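Local atomic coordinates of beta-mannosidase (PDB entry 4CVU), a protein that hydrolyses beta-mannosidic linkages, probably releasing mannose from the non-reducing ends of oligosaccharides, as a fungal member of glycoside hydrolase family 2. Residues Thr231-Phe236 with Trp252-Ser257; Met270-Thr275 with Ile326-Ser331. One frame throughout, in Å; residues are numbered along the deposited sequence. Where two conformers were deposited one is given.

Contact 1 of 2, residues Thr231-Phe236 with Trp252-Ser257; sequences TDIDIF and WVVNAS. With NAG (2-acetamido-2-deoxy-beta-D-glucopyranose), chain E.
Thr231-Phe236 and Trp252-Ser257 are neighbouring antiparallel strands in the immunoglobulin-like beta-sandwich domain of this family 2 glycosidase, and one of them carries an N-linked glycan. Three hydrogen-bonded pairs, Asp232-Ser257, Asp234-Asn255 and Phe236-Val253, knit the backbones together with six N-H...O bonds. Between them, Ile233 and Ile235 lie on the face shared with Val254 and Ala256: Ile233 CD1 reaches Ala256 CB at 3.7 Å, and Ile235 CG2 meets Trp252 CE3 at 3.6 Å, the two side chains crossing at about a right angle.

On the other face, Phe236 CG sits between its own N and carbonyl carbon (chi1 53°), which folds the ring across to Val253. Val253 CB lies over one ring face, 4.0 Å from the centroid in a CH-pi contact, while Asn255 CB comes to the ring edge. Replacing Phe236 with an alanine would probably uncover Val253 and open a gap beside Asn255, also losing the ring contact with His530.

Asp234 lies on the same face as Phe236 and Asn255; its carboxylate is held by the backbone N of His530 and the side chains of Ser531 and Asn476, probably in the family's catalytic barrel. One water bridges Asp234 OD2, at 2.7 Å, to Asn255 ND2, at 3.0 Å, and also reaches O5 of the sugar. That same ND2 is bonded covalently to NAG C1, at 1.4 Å.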
loop_
_atom_site.group_PDB
_atom_site.type_symbol
_atom_site.label_atom_id
_atom_site.label_comp_id
_atom_site.label_asym_id
_atom_site.label_seq_id
_atom_site.Cartn_x
_atom_site.Cartn_y
_atom_site.Cartn_z
ATOM N N THR A 231 -13.017 39.258 -19.540
ATOM C CA THR A 231 -13.620 40.541 -19.137
ATOM C C THR A 231 -12.887 41.137 -17.934
ATOM O O THR A 231 -12.796 40.503 -16.880
ATOM C CB THR A 231 -15.107 40.343 -18.797
ATOM O OG1 THR A 231 -15.827 39.894 -19.968
ATOM C CG2 THR A 231 -15.733 41.645 -18.295
ATOM N N ASP A 232 -12.347 42.345 -18.109
ATOM C CA ASP A 232 -11.657 43.074 -17.042
ATOM C C ASP A 232 -12.644 44.072 -16.463
ATOM O O ASP A 232 -13.077 45.001 -17.176
ATOM C CB ASP A 232 -10.412 43.767 -17.602
ATOM C CG ASP A 232 -9.581 44.496 -16.516
ATOM O OD1 ASP A 232 -10.119 44.838 -15.425
ATOM O OD2 ASP A 232 -8.375 44.768 -16.795
ATOM N N ILE A 233 -13.019 43.870 -15.197
ATOM C CA ILE A 233 -13.801 44.848 -14.426
ATOM C C ILE A 233 -12.862 45.434 -13.394
ATOM O O ILE A 233 -12.190 44.665 -12.629
ATOM C CB ILE A 233 -14.994 44.228 -13.690
ATOM C CG1 ILE A 233 -15.909 43.418 -14.643
ATOM C CG2 ILE A 233 -15.797 45.308 -12.990
ATOM C CD1 ILE A 233 -16.541 44.226 -15.754
ATOM N N ASP A 234 -12.762 46.754 -13.391
ATOM C CA ASP A 234 -11.869 47.469 -12.473
ATOM C C ASP A 234 -12.733 48.476 -11.725
ATOM O O ASP A 234 -13.220 49.450 -12.318
ATOM C CB ASP A 234 -10.745 48.166 -13.237
ATOM C CG ASP A 234 -9.582 48.590 -12.342
ATOM O OD1 ASP A 234 -9.445 48.116 -11.172
ATOM O OD2 ASP A 234 -8.780 49.404 -12.815
ATOM N N ILE A 235 -12.996 48.179 -10.459
ATOM C CA ILE A 235 -13.729 49.072 -9.594
ATOM C C ILE A 235 -12.730 49.722 -8.652
ATOM O O ILE A 235 -12.044 49.034 -7.879
ATOM C CB ILE A 235 -14.805 48.347 -8.805
ATOM C CG1 ILE A 235 -15.805 47.709 -9.777
ATOM C CG2 ILE A 235 -15.512 49.338 -7.918
ATOM C CD1 ILE A 235 -16.854 46.866 -9.109
ATOM N N PHE A 236 -12.615 51.035 -8.762
ATOM C CA PHE A 236 -11.644 51.806 -7.985
ATOM C C PHE A 236 -12.251 53.152 -7.568
ATOM O O PHE A 236 -13.331 53.516 -8.030
ATOM C CB PHE A 236 -10.354 52.023 -8.783
ATOM C CG PHE A 236 -10.563 52.617 -10.142
ATOM C CD1 PHE A 236 -11.017 51.836 -11.207
ATOM C CD2 PHE A 236 -10.313 53.962 -10.363
ATOM C CE1 PHE A 236 -11.209 52.383 -12.446
ATOM C CE2 PHE A 236 -10.515 54.524 -11.606
ATOM C CZ PHE A 236 -10.974 53.733 -12.648
ATOM N N TRP A 252 -17.056 56.018 -6.821
ATOM C CA TRP A 252 -16.551 54.772 -7.420
ATOM C C TRP A 252 -16.571 54.897 -8.936
ATOM O O TRP A 252 -17.508 55.455 -9.488
ATOM C CB TRP A 252 -17.405 53.579 -6.984
ATOM C CG TRP A 252 -17.208 53.198 -5.563
ATOM C CD1 TRP A 252 -18.054 53.440 -4.520
ATOM C CD2 TRP A 252 -16.091 52.496 -5.020
ATOM N NE1 TRP A 252 -17.528 52.927 -3.352
ATOM C CE2 TRP A 252 -16.318 52.354 -3.634
ATOM C CE3 TRP A 252 -14.912 51.979 -5.569
ATOM C CZ2 TRP A 252 -15.413 51.708 -2.794
ATOM C CZ3 TRP A 252 -14.014 51.343 -4.730
ATOM C CH2 TRP A 252 -14.264 51.213 -3.361
ATOM N N VAL A 253 -15.525 54.426 -9.607
ATOM C CA VAL A 253 -15.557 54.280 -11.049
ATOM C C VAL A 253 -15.578 52.789 -11.335
ATOM O O VAL A 253 -14.746 52.042 -10.795
ATOM C CB VAL A 253 -14.344 54.914 -11.744
ATOM C CG1 VAL A 253 -14.457 54.757 -13.262
ATOM C CG2 VAL A 253 -14.203 56.382 -11.373
ATOM N N VAL A 254 -16.561 52.357 -12.117
ATOM C CA VAL A 254 -16.651 51.000 -12.623
ATOM C C VAL A 254 -16.236 50.998 -14.089
ATOM O O VAL A 254 -16.911 51.578 -14.917
ATOM C CB VAL A 254 -18.080 50.470 -12.510
ATOM C CG1 VAL A 254 -18.189 49.050 -13.068
ATOM C CG2 VAL A 254 -18.552 50.526 -11.057
ATOM N N ASN A 255 -15.107 50.366 -14.400
ATOM C CA ASN A 255 -14.605 50.269 -15.750
ATOM C C ASN A 255 -14.744 48.839 -16.266
ATOM O O ASN A 255 -14.362 47.908 -15.581
ATOM C CB ASN A 255 -13.136 50.690 -15.769
ATOM C CG ASN A 255 -12.596 50.908 -17.171
ATOM O OD1 ASN A 255 -13.343 51.102 -18.130
ATOM N ND2 ASN A 255 -11.272 50.881 -17.283
ATOM N N ALA A 256 -15.286 48.671 -17.461
ATOM C CA ALA A 256 -15.560 47.359 -18.001
ATOM C C ALA A 256 -14.958 47.253 -19.375
ATOM O O ALA A 256 -15.336 47.978 -20.258
ATOM C CB ALA A 256 -17.052 47.111 -18.070
ATOM N N SER A 257 -14.023 46.326 -19.555
ATOM C CA SER A 257 -13.347 46.109 -20.821
ATOM C C SER A 257 -13.527 44.638 -21.225
ATOM O O SER A 257 -13.141 43.708 -20.478
ATOM C CB SER A 257 -11.867 46.488 -20.685
ATOM O OG SER A 257 -11.215 46.425 -21.936
HETATM C C1 NAG E . -10.534 51.032 -18.519
HETATM C C2 NAG E . -9.732 52.328 -18.614
HETATM C C3 NAG E . -8.990 52.370 -19.934
HETATM C C4 NAG E . -8.089 51.127 -20.069
HETATM C C5 NAG E . -8.926 49.870 -19.834
HETATM C C6 NAG E . -8.140 48.564 -19.770
HETATM C C7 NAG E . -10.656 54.241 -17.396
HETATM C C8 NAG E . -11.666 55.353 -17.385
HETATM N N2 NAG E . -10.645 53.456 -18.464
HETATM O O3 NAG E . -8.217 53.544 -19.955
HETATM O O4 NAG E . -7.531 51.068 -21.367
HETATM O O5 NAG E . -9.630 49.959 -18.623
HETATM O O6 NAG E . -9.084 47.505 -19.744
HETATM O O7 NAG E . -9.891 54.109 -16.444
HETATM O O HOH W 1 -8.995 50.057 -15.466
#

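Contact 2 of 2, residues Met270-Thr275 with Ile326-Ser331; sequences MSVIIT and ITVSVS
Ile326 begins the segment Ile326-Ser331 of strand 324-332, which runs antiparallel to Met270-Thr275 inside the immunoglobulin-like domain. Its CG1 stands anti to the backbone N (chi1 175°), which lays the ethyl arm alongside Ile274; the two CG1 atoms of Ile326 and Ile274 are 3.9 Å apart, and the side chains point the same way.

At Thr327 the strand turns its other face and pairs with Ile273 through two backbone bonds, Ile273 N to Thr327 O and Thr327 N to Ile273 O, both 3.0 Å. A water donates to Ile273 O at 2.8 Å and also binds Thr327 OG1, so this carbonyl oxygen takes two hydrogen bonds. Thr327 OG1 has a further, weak bond to Gln343 on the next strand.

Val328 returns to the buried face. Its CG2 meets Val272 CG1 at 3.6 Å, with the two valines side by side, and its CG1 receives Met270 CE at 4.0 Å. The methionine gets there by bending at its last torsion (chi3 78°), which brings the terminal methyl to Val328 CG1, the two side chains crossing at a slant.

Ser329 makes the second two-bond pair, with Ser271, and a water links Ser271 OG to the Ser329 carbonyl, the latter bond weak. Val330 CG2 then touches Met270 CG more loosely, at 4.3 Å, and Ser331 OG has a weak bond to the same water.

The chemistry thus differs by face: Met270, Val272, Ile274, Ile326, Val328 and Val330 form a wholly apolar buried layer, whereas the opposite face is mixed, with the hydroxyls of Ser271, Thr327 and Ser329, bound water and the exposed Ile273.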
loop_
_atom_site.group_PDB
_atom_site.type_symbol
_atom_site.label_atom_id
_atom_site.label_comp_id
_atom_site.label_asym_id
_atom_site.label_seq_id
_atom_site.Cartn_x
_atom_site.Cartn_y
_atom_site.Cartn_z
ATOM N N MET A 270 -22.704 50.559 -24.621
ATOM C CA MET A 270 -22.606 49.653 -23.475
ATOM C C MET A 270 -23.501 50.109 -22.324
ATOM O O MET A 270 -23.578 51.297 -21.984
ATOM C CB MET A 270 -21.153 49.556 -22.986
ATOM C CG MET A 270 -20.130 49.154 -24.039
ATOM S SD MET A 270 -18.425 49.331 -23.436
ATOM C CE MET A 270 -18.321 47.837 -22.434
ATOM N N SER A 271 -24.185 49.145 -21.733
ATOM C CA SER A 271 -25.014 49.373 -20.564
ATOM C C SER A 271 -24.681 48.322 -19.496
ATOM O O SER A 271 -24.154 47.251 -19.823
ATOM C CB SER A 271 -26.479 49.254 -20.946
ATOM O OG SER A 271 -26.750 47.934 -21.367
ATOM N N VAL A 272 -24.978 48.630 -18.235
ATOM C CA VAL A 272 -24.733 47.709 -17.126
ATOM C C VAL A 272 -25.874 47.693 -16.130
ATOM O O VAL A 272 -26.483 48.728 -15.864
ATOM C CB VAL A 272 -23.425 48.036 -16.364
ATOM C CG1 VAL A 272 -22.225 47.833 -17.275
ATOM C CG2 VAL A 272 -23.436 49.451 -15.792
ATOM N N ILE A 273 -26.159 46.511 -15.594
ATOM C CA ILE A 273 -27.020 46.352 -14.422
ATOM C C ILE A 273 -26.169 45.779 -13.292
ATOM O O ILE A 273 -25.546 44.723 -13.448
ATOM C CB ILE A 273 -28.224 45.414 -14.707
ATOM C CG1 ILE A 273 -29.110 45.991 -15.831
ATOM C CG2 ILE A 273 -29.063 45.218 -13.445
ATOM C CD1 ILE A 273 -29.922 44.951 -16.574
ATOM N N ILE A 274 -26.129 46.483 -12.170
ATOM C CA ILE A 274 -25.403 46.053 -10.985
ATOM C C ILE A 274 -26.431 45.787 -9.906
ATOM O O ILE A 274 -27.153 46.685 -9.498
ATOM C CB ILE A 274 -24.398 47.117 -10.501
ATOM C CG1 ILE A 274 -23.452 47.524 -11.641
ATOM C CG2 ILE A 274 -23.627 46.606 -9.299
ATOM C CD1 ILE A 274 -22.378 48.517 -11.244
ATOM N N THR A 275 -26.450 44.546 -9.425
ATOM C CA THR A 275 -27.479 44.055 -8.519
ATOM C C THR A 275 -26.848 43.315 -7.330
ATOM O O THR A 275 -25.703 42.852 -7.403
ATOM C CB THR A 275 -28.464 43.136 -9.281
ATOM O OG1 THR A 275 -29.431 42.601 -8.375
ATOM C CG2 THR A 275 -27.740 41.979 -9.961
ATOM N N ILE A 326 -22.600 42.187 -11.744
ATOM C CA ILE A 326 -22.586 43.198 -12.770
ATOM C C ILE A 326 -22.688 42.473 -14.090
ATOM O O ILE A 326 -21.799 41.686 -14.442
ATOM C CB ILE A 326 -21.339 44.123 -12.707
ATOM C CG1 ILE A 326 -21.313 45.100 -13.897
ATOM C CG2 ILE A 326 -20.040 43.351 -12.688
ATOM C CD1 ILE A 326 -20.300 46.227 -13.760
ATOM N N THR A 327 -23.796 42.718 -14.797
ATOM C CA THR A 327 -23.994 42.215 -16.148
ATOM C C THR A 327 -23.778 43.377 -17.121
ATOM O O THR A 327 -24.388 44.450 -16.971
ATOM C CB THR A 327 -25.402 41.608 -16.323
ATOM O OG1 THR A 327 -25.598 40.563 -15.363
ATOM C CG2 THR A 327 -25.593 41.033 -17.715
ATOM N N VAL A 328 -22.904 43.162 -18.105
ATOM C CA VAL A 328 -22.526 44.187 -19.081
ATOM C C VAL A 328 -22.991 43.757 -20.457
ATOM O O VAL A 328 -22.594 42.703 -20.924
ATOM C CB VAL A 328 -20.994 44.374 -19.140
ATOM C CG1 VAL A 328 -20.622 45.429 -20.172
ATOM C CG2 VAL A 328 -20.429 44.750 -17.783
ATOM N N SER A 329 -23.813 44.578 -21.112
ATOM C CA SER A 329 -24.324 44.275 -22.454
ATOM C C SER A 329 -23.766 45.256 -23.492
ATOM O O SER A 329 -23.703 46.468 -23.251
ATOM C CB SER A 329 -25.860 44.322 -22.477
ATOM O OG SER A 329 -26.425 43.488 -21.476
ATOM N N VAL A 330 -23.365 44.721 -24.639
ATOM C CA VAL A 330 -22.879 45.518 -25.743
ATOM C C VAL A 330 -23.887 45.466 -26.896
ATOM O O VAL A 330 -24.210 44.397 -27.412
ATOM C CB VAL A 330 -21.498 45.038 -26.229
ATOM C CG1 VAL A 330 -20.985 45.923 -27.360
ATOM C CG2 VAL A 330 -20.502 45.016 -25.079
ATOM N N SER A 331 -24.395 46.640 -27.271
ATOM C CA SER A 331 -25.326 46.766 -28.388
ATOM C C SER A 331 -24.751 47.638 -29.484
ATOM O O SER A 331 -23.796 48.401 -29.276
ATOM C CB SER A 331 -26.659 47.339 -27.928
ATOM O OG SER A 331 -27.482 46.316 -27.416
HETATM O O HOH W 2 -26.196 47.408 -24.572
HETATM O O HOH W 3 -26.528 42.107 -13.140
#

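In the fold
Contacts 1 and 2 belong to one immunoglobulin-like domain, with centres 12 Å apart, and follow each other along the chain: strand 252-261, which completes contact 1, leads directly to strand 268-276, which opens contact 2. Strand 324-332 returns later to close contact 2, and strand 340-346 follows it. Their apolar faces meet in the domain core, where Val254 CG1 lies 3.6 Å from Ile326 CD1 and Ala256 CB 4.1 Å from Val328 CG2. Both pairs lie in one continuous antiparallel sheet that folds over on itself, bringing those faces together as in a sandwich. Contact 1 turns its other face to the glycan, Arg473, Asn476, His530 and Ser531, while that of contact 2 is largely at the surface.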